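Malonyl acyl carrier protein transacylase (PDB 3IM8) probably transfers the malonyl group of malonyl-CoA to holo acyl carrier protein, making malonyl-ACP for fatty acid synthesis. Local coordinates at residues V277-V282 / A289-V294; F6-Q11 / A71-L76; V140-C145 / A157-P162; G88-E93 / P197-L202; S37-Y42 / D107-V112. One frame throughout, in Å; residues are numbered along the deposited sequence.

Contact 1 of 5, residues V277-V282 / A289-V294; sequences VLSGFV and AHLAHV
S279 meets L291 and H293 where helix 277-285 packs on strand 290-294. The branch of L291 straddles this serine. Its CD2 methyl touches the backbone, with S279 O at 3.4 Å from L291 CD2. Its CD1 methyl touches the side chain, with S279 OG at 3.6 Å from L291 CD1. L291 CG is anti to the backbone N (chi1 -179°), and this carries both methyls toward the helix. H293 also comes close to the hydroxyl, its CB 3.7 Å from S279 OG. These are packing contacts. The hydroxyl finds its polar partner elsewhere, in a hydrogen bond with E271 OE1. One turn on, V282 CG1 makes a looser apolar contact with A289 CB at 4.2 Å, and it also approaches L291 CD2.

E271 positions the helix start as well, since its other carboxylate oxygen is bonded to L278 N. Helix and strand run nearly antiparallel, 169° between directions, with axes 8.7 Å apart. They belong to a beta-alpha-beta unit, strand 268-272, helix 277-285 and strand 290-294. Strand 290-294 pairs with strand 268-272 at one edge of the parallel sheet. L278 and V282 also pack on F254 of helix 254-263.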
# COMPACT_ATOMS: atom_id res chain seq x y z
N VAL A 277 2.11 9.14 4.01
CA VAL A 277 1.86 9.26 2.56
C VAL A 277 0.34 9.33 2.22
O VAL A 277 -0.07 10.16 1.43
CB VAL A 277 2.54 8.12 1.73
CG1 VAL A 277 2.16 8.25 0.22
CG2 VAL A 277 4.09 8.08 1.93
N LEU A 278 -0.47 8.43 2.79
CA LEU A 278 -1.90 8.44 2.51
C LEU A 278 -2.58 9.71 3.01
O LEU A 278 -3.49 10.26 2.32
CB LEU A 278 -2.59 7.18 3.05
CG LEU A 278 -1.90 5.90 2.56
CD1 LEU A 278 -2.58 4.56 3.05
CD2 LEU A 278 -1.72 5.85 1.00
N SER A 279 -2.18 10.16 4.20
CA SER A 279 -2.67 11.46 4.71
C SER A 279 -2.47 12.61 3.72
O SER A 279 -3.41 13.36 3.48
CB SER A 279 -2.00 11.83 6.04
OG SER A 279 -2.22 10.80 6.97
N GLY A 280 -1.27 12.76 3.17
CA GLY A 280 -1.02 13.72 2.07
C GLY A 280 -1.99 13.64 0.88
O GLY A 280 -2.39 14.67 0.35
N PHE A 281 -2.34 12.42 0.45
CA PHE A 281 -3.33 12.15 -0.59
C PHE A 281 -4.75 12.55 -0.15
O PHE A 281 -5.42 13.24 -0.88
CB PHE A 281 -3.34 10.65 -0.99
CG PHE A 281 -2.04 10.12 -1.62
CD1 PHE A 281 -1.79 8.76 -1.61
CD2 PHE A 281 -1.12 10.95 -2.23
CE1 PHE A 281 -0.64 8.24 -2.18
CE2 PHE A 281 0.03 10.42 -2.83
CZ PHE A 281 0.27 9.07 -2.77
N VAL A 282 -5.21 12.12 1.02
CA VAL A 282 -6.60 12.43 1.47
C VAL A 282 -6.84 13.97 1.72
O VAL A 282 -8.00 14.47 1.66
CB VAL A 282 -6.96 11.58 2.75
CG1 VAL A 282 -8.30 12.03 3.38
CG2 VAL A 282 -6.95 10.03 2.41
N ALA A 289 -11.83 16.77 5.31
CA ALA A 289 -11.88 15.48 6.02
C ALA A 289 -11.00 15.52 7.27
O ALA A 289 -9.89 16.05 7.27
CB ALA A 289 -11.48 14.29 5.06
N HIS A 290 -11.51 14.95 8.35
CA HIS A 290 -10.72 14.87 9.57
C HIS A 290 -9.66 13.76 9.48
O HIS A 290 -9.96 12.61 9.18
CB HIS A 290 -11.61 14.70 10.81
CG HIS A 290 -12.61 15.80 11.00
ND1 HIS A 290 -12.25 17.10 11.23
CD2 HIS A 290 -13.97 15.77 11.01
CE1 HIS A 290 -13.33 17.84 11.37
NE2 HIS A 290 -14.39 17.06 11.24
N LEU A 291 -8.42 14.11 9.74
CA LEU A 291 -7.32 13.23 9.44
C LEU A 291 -6.25 13.30 10.52
O LEU A 291 -6.05 14.35 11.14
CB LEU A 291 -6.73 13.67 8.13
CG LEU A 291 -5.56 13.06 7.36
CD1 LEU A 291 -5.76 11.58 6.96
CD2 LEU A 291 -5.55 13.93 6.10
N ALA A 292 -5.57 12.17 10.70
CA ALA A 292 -4.58 11.96 11.71
C ALA A 292 -3.77 10.77 11.21
O ALA A 292 -4.25 9.96 10.42
CB ALA A 292 -5.27 11.59 12.99
N HIS A 293 -2.52 10.69 11.64
CA HIS A 293 -1.73 9.52 11.37
C HIS A 293 -1.01 9.11 12.64
O HIS A 293 -0.77 9.96 13.48
CB HIS A 293 -0.76 9.80 10.23
CG HIS A 293 0.24 10.88 10.53
ND1 HIS A 293 1.49 10.61 11.07
CD2 HIS A 293 0.20 12.22 10.35
CE1 HIS A 293 2.16 11.73 11.21
NE2 HIS A 293 1.39 12.73 10.79
N VAL A 294 -0.67 7.83 12.78
CA VAL A 294 0.10 7.37 13.91
C VAL A 294 1.24 6.50 13.40
O VAL A 294 0.98 5.47 12.75
CB VAL A 294 -0.78 6.59 14.94
CG1 VAL A 294 0.08 6.13 16.11
CG2 VAL A 294 -1.83 7.47 15.50

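Contact 2 of 5, residues F6-Q11 / A71-L76; sequences FLFAGQ and AIYRLL
L76, which packs on F6, is fixed in its helix by the bond from L76 N to I72 O, 2.9 Å long. The matching bond one residue earlier joins L75 N to A71 O. Both are ordinary helix bonds of helix 58-78, which covers strand 4-8, an inner strand of the parallel sheet in the alpha/beta core. The strand and helix segments run close to antiparallel, at 164°, with axes 10.8 Å apart. Across that distance the two segments meet through side chains.

Y73 is the central piece, and it meets both phenylalanines. F8 and Y73 form an offset edge-to-face pair, with the edge of F8 turned to the face of the tyrosine. Their planes stand at 61°, and the ring centroids are 6.0 Å apart. The same edge of F8 reaches the root of the tyrosine, with F8 CE2 3.7 Å from Y73 CB. F6 lies differently. Its side chain and that of Y73 cross at about a right angle and touch edge to edge, F6 CD2 3.8 Å from Y73 CD1. Further round its rim, F6 also meets the leucine.

Other groups continue the packing. F6 packs on I270 and I272 of the next strand, while F8 and Y73 both touch A99 of helix 92-99. F8 also reaches the residues of the probable nucleophile elbow, so this packing borders the turn that carries S90, a predicted active-site residue. At the far end of the F6 ring, the CZ atom of F6 lies 3.9 Å from the CD1 methyl of L76.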
# COMPACT_ATOMS: atom_id res chain seq x y z
N PHE A 6 -9.32 3.31 9.01
CA PHE A 6 -7.85 3.19 9.12
C PHE A 6 -7.29 2.96 7.70
O PHE A 6 -7.77 2.10 6.94
CB PHE A 6 -7.41 2.07 10.07
CG PHE A 6 -7.67 2.35 11.56
CD1 PHE A 6 -8.36 3.49 12.00
CD2 PHE A 6 -7.22 1.46 12.52
CE1 PHE A 6 -8.58 3.72 13.38
CE2 PHE A 6 -7.42 1.67 13.88
CZ PHE A 6 -8.11 2.80 14.32
N LEU A 7 -6.28 3.74 7.35
CA LEU A 7 -5.66 3.67 6.05
C LEU A 7 -4.25 3.14 6.28
O LEU A 7 -3.44 3.78 6.95
CB LEU A 7 -5.61 5.05 5.47
CG LEU A 7 -6.97 5.73 5.27
CD1 LEU A 7 -6.76 7.13 4.72
CD2 LEU A 7 -7.98 4.95 4.40
N PHE A 8 -3.91 1.99 5.69
CA PHE A 8 -2.59 1.40 6.01
C PHE A 8 -1.48 1.72 4.98
O PHE A 8 -1.66 1.55 3.80
CB PHE A 8 -2.72 -0.09 6.21
CG PHE A 8 -3.49 -0.48 7.46
CD1 PHE A 8 -4.88 -0.45 7.47
CD2 PHE A 8 -2.83 -0.96 8.58
CE1 PHE A 8 -5.60 -0.84 8.62
CE2 PHE A 8 -3.51 -1.37 9.70
CZ PHE A 8 -4.91 -1.31 9.73
N ALA A 9 -0.33 2.19 5.47
CA ALA A 9 0.90 2.39 4.69
C ALA A 9 1.30 1.30 3.69
O ALA A 9 1.11 0.12 3.95
CB ALA A 9 2.12 2.65 5.68
N GLY A 10 1.88 1.74 2.57
CA GLY A 10 2.52 0.88 1.58
C GLY A 10 4.04 0.92 1.52
O GLY A 10 4.73 1.65 2.26
N GLN A 11 4.57 0.09 0.63
CA GLN A 11 6.01 -0.02 0.43
C GLN A 11 6.57 1.35 0.09
O GLN A 11 5.93 2.10 -0.60
CB GLN A 11 6.26 -1.02 -0.72
CG GLN A 11 7.64 -1.45 -0.90
CD GLN A 11 7.74 -2.40 -2.07
OE1 GLN A 11 6.94 -3.32 -2.20
NE2 GLN A 11 8.71 -2.14 -2.96
N ALA A 71 1.11 -4.01 14.15
CA ALA A 71 1.42 -3.64 15.56
C ALA A 71 0.84 -2.27 15.96
O ALA A 71 0.28 -2.13 17.07
CB ALA A 71 2.87 -3.63 15.76
N ILE A 72 0.99 -1.27 15.10
CA ILE A 72 0.44 0.06 15.37
C ILE A 72 -1.11 0.03 15.44
O ILE A 72 -1.75 0.64 16.32
CB ILE A 72 0.93 1.10 14.32
CG1 ILE A 72 2.45 1.28 14.44
CG2 ILE A 72 0.26 2.45 14.58
CD1 ILE A 72 3.06 2.10 13.41
N TYR A 73 -1.72 -0.69 14.53
CA TYR A 73 -3.19 -0.84 14.56
C TYR A 73 -3.62 -1.51 15.85
O TYR A 73 -4.54 -1.02 16.51
CB TYR A 73 -3.68 -1.61 13.34
CG TYR A 73 -4.88 -2.50 13.55
CD1 TYR A 73 -6.15 -1.99 13.55
CD2 TYR A 73 -4.71 -3.89 13.70
CE1 TYR A 73 -7.26 -2.85 13.77
CE2 TYR A 73 -5.77 -4.73 13.90
CZ TYR A 73 -7.04 -4.22 13.93
OH TYR A 73 -8.10 -5.12 14.11
N ARG A 74 -2.92 -2.60 16.24
CA ARG A 74 -3.21 -3.30 17.47
C ARG A 74 -3.03 -2.41 18.71
O ARG A 74 -3.82 -2.49 19.66
CB ARG A 74 -2.41 -4.61 17.61
CG ARG A 74 -2.91 -5.73 16.78
CD ARG A 74 -1.94 -6.90 16.79
NE ARG A 74 -2.43 -8.07 16.08
CZ ARG A 74 -1.84 -9.26 16.12
NH1 ARG A 74 -0.73 -9.41 16.86
NH2 ARG A 74 -2.36 -10.30 15.47
N LEU A 75 -2.02 -1.54 18.68
CA LEU A 75 -1.86 -0.55 19.74
C LEU A 75 -3.07 0.41 19.81
O LEU A 75 -3.62 0.61 20.92
CB LEU A 75 -0.53 0.22 19.60
CG LEU A 75 -0.23 1.37 20.58
CD1 LEU A 75 -0.40 1.00 22.05
CD2 LEU A 75 1.16 1.95 20.35
N LEU A 76 -3.45 0.98 18.67
CA LEU A 76 -4.63 1.82 18.57
C LEU A 76 -5.86 1.09 19.17
O LEU A 76 -6.62 1.70 19.94
CB LEU A 76 -4.88 2.29 17.11
CG LEU A 76 -3.91 3.34 16.52
CD1 LEU A 76 -4.53 4.06 15.40
CD2 LEU A 76 -3.52 4.36 17.59

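Contact 3 of 5, residues V140-C145 / A157-P162; sequences VIEEAC and ANYNTP
E142 bonds to Y159 across the gap between helix 138-148 and strand 154-161. The backbones stay well apart, and the contact rests on two long side chains. At the root, CB of E142 leaves the helix without pointing straight at the strand. CG is anti to the carbonyl carbon (chi1 -60°), and from there the chain runs on extended to bring the acid across. E142 CG passes 3.8 Å from Y159 OH, a simple packing distance. The carboxyl carbon comes nearer, with E142 CD at 3.5 Å from Y159 OH. At the tip, the phenol donates a short hydrogen bond, Y159 OH to E142 OE2, of 2.6 Å. It lands on the anti lone pair of OE2, the one facing away from OE1. OE2 also lies at the edge of the tyrosine ring, close to its plane, 3.3 Å from Y159 CZ. The carboxylate itself stands nearly upright to that ring, at 86°.

The surroundings belong to the smaller subdomain, whose strand order and connections match the ferredoxin-like fold of FabD enzymes. Strand 154-161 carries two classic beta bulges there: A157 and N158 both face V166, and N160 and T161 both face Q164. Y159 also makes a cation-pi contact with R253. The tyrosine thus has an acid at its hydroxyl and a cation at its ring. A short phenol-to-carboxylate bond would probably favour the charged form of E142, and it fixes the direction of the buried tyrosine hydroxyl.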
# COMPACT_ATOMS: atom_id res chain seq x y z
N VAL A 140 -6.79 12.24 -20.28
CA VAL A 140 -5.57 12.59 -21.03
C VAL A 140 -4.44 11.63 -20.79
O VAL A 140 -3.75 11.27 -21.74
CB VAL A 140 -5.09 14.03 -20.67
CG1 VAL A 140 -3.76 14.34 -21.39
CG2 VAL A 140 -6.19 15.06 -21.00
N ILE A 141 -4.29 11.20 -19.52
CA ILE A 141 -3.18 10.36 -19.12
C ILE A 141 -3.40 8.96 -19.66
O ILE A 141 -2.48 8.34 -20.21
CB ILE A 141 -3.01 10.33 -17.55
CG1 ILE A 141 -2.57 11.70 -17.03
CG2 ILE A 141 -1.98 9.29 -17.11
CD1 ILE A 141 -2.81 11.89 -15.50
N GLU A 142 -4.64 8.48 -19.50
CA GLU A 142 -5.07 7.18 -20.00
C GLU A 142 -4.90 7.09 -21.53
O GLU A 142 -4.32 6.14 -22.04
CB GLU A 142 -6.53 6.89 -19.54
CG GLU A 142 -6.63 6.88 -17.98
CD GLU A 142 -7.99 6.46 -17.40
OE1 GLU A 142 -9.02 6.70 -18.06
OE2 GLU A 142 -8.03 5.93 -16.27
N GLU A 143 -5.41 8.09 -22.25
CA GLU A 143 -5.23 8.20 -23.71
C GLU A 143 -3.75 8.24 -24.13
O GLU A 143 -3.29 7.48 -25.01
CB GLU A 143 -5.95 9.45 -24.21
CG GLU A 143 -6.13 9.54 -25.75
CD GLU A 143 -6.69 10.90 -26.24
OE1 GLU A 143 -6.82 11.08 -27.49
OE2 GLU A 143 -6.98 11.79 -25.40
N ALA A 144 -2.98 9.10 -23.48
CA ALA A 144 -1.56 9.15 -23.79
C ALA A 144 -0.92 7.77 -23.63
O ALA A 144 -0.18 7.30 -24.54
CB ALA A 144 -0.89 10.19 -22.94
N CYS A 145 -1.23 7.07 -22.52
CA CYS A 145 -0.66 5.75 -22.28
C CYS A 145 -1.14 4.70 -23.30
O CYS A 145 -0.43 3.76 -23.67
CB CYS A 145 -1.01 5.27 -20.86
SG CYS A 145 -0.18 6.20 -19.54
N ALA A 157 -0.45 3.37 -13.02
CA ALA A 157 -0.20 2.40 -11.95
C ALA A 157 -0.90 2.83 -10.64
O ALA A 157 -1.44 2.00 -9.92
CB ALA A 157 1.35 2.24 -11.70
N ASN A 158 -0.83 4.13 -10.31
CA ASN A 158 -1.35 4.58 -9.04
C ASN A 158 -2.23 5.78 -9.25
O ASN A 158 -1.74 6.83 -9.59
CB ASN A 158 -0.23 4.95 -8.05
CG ASN A 158 0.64 3.74 -7.64
OD1 ASN A 158 1.60 3.42 -8.29
ND2 ASN A 158 0.29 3.11 -6.54
N TYR A 159 -3.53 5.61 -9.05
CA TYR A 159 -4.46 6.76 -9.02
C TYR A 159 -4.50 7.31 -7.59
O TYR A 159 -5.34 6.91 -6.79
CB TYR A 159 -5.88 6.37 -9.46
CG TYR A 159 -5.97 5.95 -10.94
CD1 TYR A 159 -5.71 4.63 -11.33
CD2 TYR A 159 -6.34 6.86 -11.92
CE1 TYR A 159 -5.79 4.23 -12.67
CE2 TYR A 159 -6.44 6.45 -13.29
CZ TYR A 159 -6.15 5.13 -13.63
OH TYR A 159 -6.25 4.70 -14.92
N ASN A 160 -3.59 8.23 -7.28
CA ASN A 160 -3.48 8.79 -5.91
C ASN A 160 -4.51 9.88 -5.56
O ASN A 160 -5.23 9.76 -4.56
CB ASN A 160 -2.03 9.24 -5.58
CG ASN A 160 -0.99 8.14 -5.81
OD1 ASN A 160 -1.25 6.95 -5.64
ND2 ASN A 160 0.24 8.56 -6.15
N THR A 161 -4.53 10.94 -6.36
CA THR A 161 -5.53 12.02 -6.28
C THR A 161 -6.02 12.35 -7.71
O THR A 161 -5.40 11.88 -8.68
CB THR A 161 -4.95 13.29 -5.61
OG1 THR A 161 -4.11 13.99 -6.54
CG2 THR A 161 -4.10 12.92 -4.33
N PRO A 162 -7.14 13.12 -7.86
CA PRO A 162 -7.53 13.51 -9.22
C PRO A 162 -6.43 14.32 -9.95
O PRO A 162 -6.42 14.39 -11.20
CB PRO A 162 -8.79 14.37 -8.99
CG PRO A 162 -9.39 13.85 -7.67
CD PRO A 162 -8.14 13.54 -6.84

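Contact 4 of 5, residues G88-E93 / P197-L202; sequences GLSLGE and PFHTSL. With ACT (acetate ion), chain B.
S90 faces H199 from a type II' beta turn that runs from L89 to G92, and its positive phi of 59° fits the strained nucleophile elbow of a GxSxG sequence. The bond from G92 N to L89 O, 2.7 Å, closes that turn. Both S90 and H199 are predicted active-site residues, and their CA atoms are 9.0 Å apart. OG of S90 is anti to the backbone N (chi1 -164°), which turns the hydroxyl toward the edge of the imidazole, though it is modelled too close to the ring and its exact place is doubtful.

An acetate ion, probably from the crystallisation liquor, sits beside the pair. H199 NE2 donates to acetate O at 2.7 Å, in a bent bond of 138°. S90 OG is also modelled as bonded to this oxygen, but the length is very short. F198 brings its edge to the acetate methyl, with F198 CD1 3.7 Å from acetate CH3. R115 bonds to the acetate through NH1 and, as modelled, to the less certain S90 OG through NH2, consistent with the arginine that holds the malonyl carboxylate in FabD enzymes.

The other ring nitrogen, H199 ND1, is bonded to Q247 O, which fixes the imidazole. The elbow lies between strand 85-88 and helix 92-99. The histidine comes from the loop before helix 204-215, and helix 105-122 supplies R115.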
# COMPACT_ATOMS: atom_id res chain seq x y z
N GLY A 88 -5.67 -0.08 2.41
CA GLY A 88 -4.22 0.07 2.56
C GLY A 88 -3.61 0.15 1.18
O GLY A 88 -4.17 -0.41 0.22
N LEU A 89 -2.47 0.83 1.06
CA LEU A 89 -1.83 1.04 -0.24
C LEU A 89 -1.00 -0.17 -0.61
O LEU A 89 0.06 -0.40 -0.03
CB LEU A 89 -0.96 2.30 -0.25
CG LEU A 89 -0.16 2.64 -1.51
CD1 LEU A 89 -1.09 3.23 -2.54
CD2 LEU A 89 1.03 3.62 -1.18
N SER A 90 -1.46 -0.95 -1.53
CA SER A 90 -0.74 -2.11 -2.10
C SER A 90 -0.37 -3.15 -1.13
O SER A 90 -1.12 -3.90 -0.80
CB SER A 90 0.47 -1.66 -2.96
OG SER A 90 0.97 -2.57 -3.75
N LEU A 91 0.83 -3.08 -0.67
CA LEU A 91 1.19 -3.93 0.47
C LEU A 91 0.28 -3.61 1.64
O LEU A 91 -0.11 -4.51 2.40
CB LEU A 91 2.68 -3.75 0.85
CG LEU A 91 3.30 -4.40 2.11
CD1 LEU A 91 2.95 -3.76 3.44
CD2 LEU A 91 3.06 -5.92 2.23
N GLY A 92 -0.06 -2.34 1.83
CA GLY A 92 -0.98 -1.96 2.93
C GLY A 92 -2.38 -2.62 2.86
O GLY A 92 -3.18 -2.57 3.81
N GLU A 93 -2.71 -3.21 1.74
CA GLU A 93 -4.00 -3.90 1.62
C GLU A 93 -3.98 -5.15 2.47
O GLU A 93 -5.04 -5.59 2.97
CB GLU A 93 -4.26 -4.27 0.15
CG GLU A 93 -5.57 -4.99 -0.08
CD GLU A 93 -6.16 -4.57 -1.40
OE1 GLU A 93 -6.70 -3.46 -1.49
OE2 GLU A 93 -6.03 -5.34 -2.35
N PRO A 197 8.31 -1.49 -12.15
CA PRO A 197 7.02 -0.94 -12.60
C PRO A 197 5.83 -1.82 -12.12
O PRO A 197 5.21 -2.47 -12.92
CB PRO A 197 7.17 -0.92 -14.13
CG PRO A 197 8.13 -2.08 -14.46
CD PRO A 197 8.93 -2.37 -13.17
N PHE A 198 5.55 -1.82 -10.81
CA PHE A 198 4.49 -2.58 -10.15
C PHE A 198 3.13 -2.04 -10.63
O PHE A 198 3.00 -0.86 -11.01
CB PHE A 198 4.60 -2.39 -8.62
CG PHE A 198 5.84 -2.98 -8.00
CD1 PHE A 198 6.19 -2.62 -6.71
CD2 PHE A 198 6.62 -3.93 -8.65
CE1 PHE A 198 7.31 -3.19 -6.06
CE2 PHE A 198 7.74 -4.50 -8.03
CZ PHE A 198 8.09 -4.12 -6.72
N HIS A 199 2.10 -2.89 -10.60
CA HIS A 199 0.70 -2.51 -10.94
C HIS A 199 0.51 -2.23 -12.46
O HIS A 199 -0.34 -1.43 -12.87
CB HIS A 199 0.14 -1.40 -10.02
CG HIS A 199 0.44 -1.60 -8.57
ND1 HIS A 199 -0.22 -2.53 -7.79
CD2 HIS A 199 1.35 -1.00 -7.75
CE1 HIS A 199 0.27 -2.51 -6.56
NE2 HIS A 199 1.22 -1.59 -6.51
N THR A 200 1.28 -3.00 -13.26
CA THR A 200 1.18 -3.09 -14.73
C THR A 200 1.28 -4.59 -15.14
O THR A 200 1.68 -5.44 -14.32
CB THR A 200 2.32 -2.27 -15.44
OG1 THR A 200 3.58 -2.98 -15.37
CG2 THR A 200 2.48 -0.85 -14.82
N SER A 201 0.91 -4.92 -16.38
CA SER A 201 1.06 -6.31 -16.89
C SER A 201 2.46 -6.91 -16.79
O SER A 201 2.62 -8.14 -16.81
CB SER A 201 0.64 -6.40 -18.35
OG SER A 201 -0.15 -5.26 -18.63
N LEU A 202 3.48 -6.06 -16.67
CA LEU A 202 4.85 -6.58 -16.48
C LEU A 202 4.88 -7.51 -15.29
O LEU A 202 5.71 -8.41 -15.22
CB LEU A 202 5.87 -5.46 -16.35
CG LEU A 202 5.93 -4.65 -17.64
CD1 LEU A 202 6.44 -3.24 -17.42
CD2 LEU A 202 6.71 -5.40 -18.75
C ACT B . 3.97 -2.13 -3.76
O ACT B . 3.18 -2.02 -4.77
OXT ACT B . 3.93 -3.17 -2.90
CH3 ACT B . 4.90 -0.93 -3.71

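Contact 5 of 5, residues S37-Y42 / D107-V112; sequences SQVLGY and DAVALV
Helix 27-40 meets helix 105-122 near its own C-terminal end, in a small apolar helix-to-helix contact. V39 comes close enough for its CA to lie 6.4 Å from the CA of A110. The CG1 methyl of V39 touches both A110 and V109. It rests on the helix backbone, with V39 CG1 3.7 Å from A110 N, and beside the alanine methyl, with V39 CG1 3.8 Å from A110 CB. It also meets V109, whose CG1 is 3.9 Å from V39 CG1.

L40 meets the same V109 methyl roughly at right angles to V39. CG1 of V109 is anti to the backbone N (chi1 177°) and fits against the fork of the leucine, 3.7 Å from both L40 CG and L40 CD2. The two side chains cross at about a right angle. Just beyond, G41 leaves the helix with positive phi (83°).

Helix 58-78 adjoins the pair, with P63 against L40 and L66 against V109. The contact itself is methyl against methyl and methyl against backbone. Its hold therefore comes from shape and from burying apolar surface, with no polar group fixing the two helices in direction.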
# COMPACT_ATOMS: atom_id res chain seq x y z
N SER A 37 8.78 -12.31 13.64
CA SER A 37 10.16 -12.81 13.59
C SER A 37 10.16 -14.31 13.57
O SER A 37 10.80 -14.87 12.71
CB SER A 37 11.01 -12.28 14.73
OG SER A 37 11.26 -10.89 14.56
N GLN A 38 9.40 -14.96 14.47
CA GLN A 38 9.19 -16.42 14.40
C GLN A 38 8.72 -16.92 13.04
O GLN A 38 9.29 -17.87 12.51
CB GLN A 38 8.23 -16.94 15.47
CG GLN A 38 8.51 -18.39 15.81
CD GLN A 38 8.04 -18.78 17.21
OE1 GLN A 38 8.40 -19.86 17.74
NE2 GLN A 38 7.22 -17.91 17.82
N VAL A 39 7.68 -16.32 12.46
CA VAL A 39 7.19 -16.82 11.17
C VAL A 39 8.30 -16.75 10.11
O VAL A 39 8.48 -17.66 9.29
CB VAL A 39 5.90 -16.08 10.72
CG1 VAL A 39 5.59 -16.35 9.22
CG2 VAL A 39 4.75 -16.43 11.61
N LEU A 40 9.03 -15.65 10.12
CA LEU A 40 10.07 -15.38 9.12
C LEU A 40 11.35 -16.22 9.23
O LEU A 40 12.00 -16.46 8.25
CB LEU A 40 10.44 -13.89 9.21
CG LEU A 40 9.21 -13.04 8.89
CD1 LEU A 40 9.42 -11.59 9.33
CD2 LEU A 40 8.92 -13.11 7.42
N GLY A 41 11.74 -16.66 10.43
CA GLY A 41 12.99 -17.41 10.61
C GLY A 41 14.20 -16.49 10.74
O GLY A 41 15.35 -16.92 10.50
N TYR A 42 13.95 -15.23 11.08
CA TYR A 42 15.02 -14.22 11.33
C TYR A 42 14.47 -13.06 12.18
O TYR A 42 13.24 -12.83 12.29
CB TYR A 42 15.67 -13.73 10.04
CG TYR A 42 14.73 -12.94 9.16
CD1 TYR A 42 14.30 -11.65 9.53
CD2 TYR A 42 14.27 -13.49 7.96
CE1 TYR A 42 13.42 -10.91 8.70
CE2 TYR A 42 13.42 -12.78 7.13
CZ TYR A 42 13.00 -11.49 7.51
OH TYR A 42 12.16 -10.83 6.69
N ASP A 107 -0.30 -15.85 9.02
CA ASP A 107 -0.48 -16.12 7.59
C ASP A 107 -0.01 -14.94 6.70
O ASP A 107 0.64 -15.15 5.67
CB ASP A 107 -1.96 -16.36 7.29
CG ASP A 107 -2.41 -17.77 7.65
OD1 ASP A 107 -1.53 -18.59 7.94
OD2 ASP A 107 -3.65 -18.02 7.69
N ALA A 108 -0.39 -13.71 7.11
CA ALA A 108 -0.08 -12.50 6.37
C ALA A 108 1.43 -12.35 6.26
O ALA A 108 1.97 -12.12 5.20
CB ALA A 108 -0.67 -11.29 7.09
N VAL A 109 2.11 -12.48 7.38
CA VAL A 109 3.55 -12.31 7.42
C VAL A 109 4.22 -13.25 6.42
O VAL A 109 5.07 -12.79 5.64
CB VAL A 109 4.08 -12.54 8.82
CG1 VAL A 109 5.59 -12.43 8.84
CG2 VAL A 109 3.49 -11.48 9.79
N ALA A 110 3.87 -14.56 6.44
CA ALA A 110 4.54 -15.46 5.51
C ALA A 110 4.17 -15.08 4.05
O ALA A 110 5.02 -15.10 3.17
CB ALA A 110 4.19 -16.94 5.78
N LEU A 111 2.91 -14.72 3.83
CA LEU A 111 2.41 -14.49 2.51
C LEU A 111 3.03 -13.26 1.85
O LEU A 111 3.27 -13.28 0.63
CB LEU A 111 0.93 -14.28 2.60
CG LEU A 111 0.09 -13.90 1.41
CD1 LEU A 111 0.29 -14.92 0.26
CD2 LEU A 111 -1.35 -13.87 1.96
N VAL A 112 3.25 -12.19 2.63
CA VAL A 112 3.88 -10.98 2.05
C VAL A 112 5.40 -11.15 1.83
O VAL A 112 5.94 -10.54 0.92
CB VAL A 112 3.53 -9.59 2.76
CG1 VAL A 112 1.94 -9.34 2.78
CG2 VAL A 112 4.10 -9.51 4.16

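In the fold
Contacts 2 and 4 are buried near the chain's centre; contacts 1, 3 and 5 are partly buried. Contacts 1 and 2 share the parallel sheet and touch, L278 packing on the F8 backbone. Contact 2 also meets contact 4: F8 O is probably bonded to L89 N. Contact 3 belongs to the mixed sheet, yet A157 reaches the H199 loop of contact 4. Contacts 3 and 5 lie equally far out, on opposite sides of the centre; contact 5 touches contact 4 through V112 and L91. Contacts 2 and 5 are apolar, aromatic and aliphatic respectively. Contact 1 is packing round a serine hydroxyl bonded to E271. Contact 3 is one polar bond; contact 4 gathers polar groups round an anion.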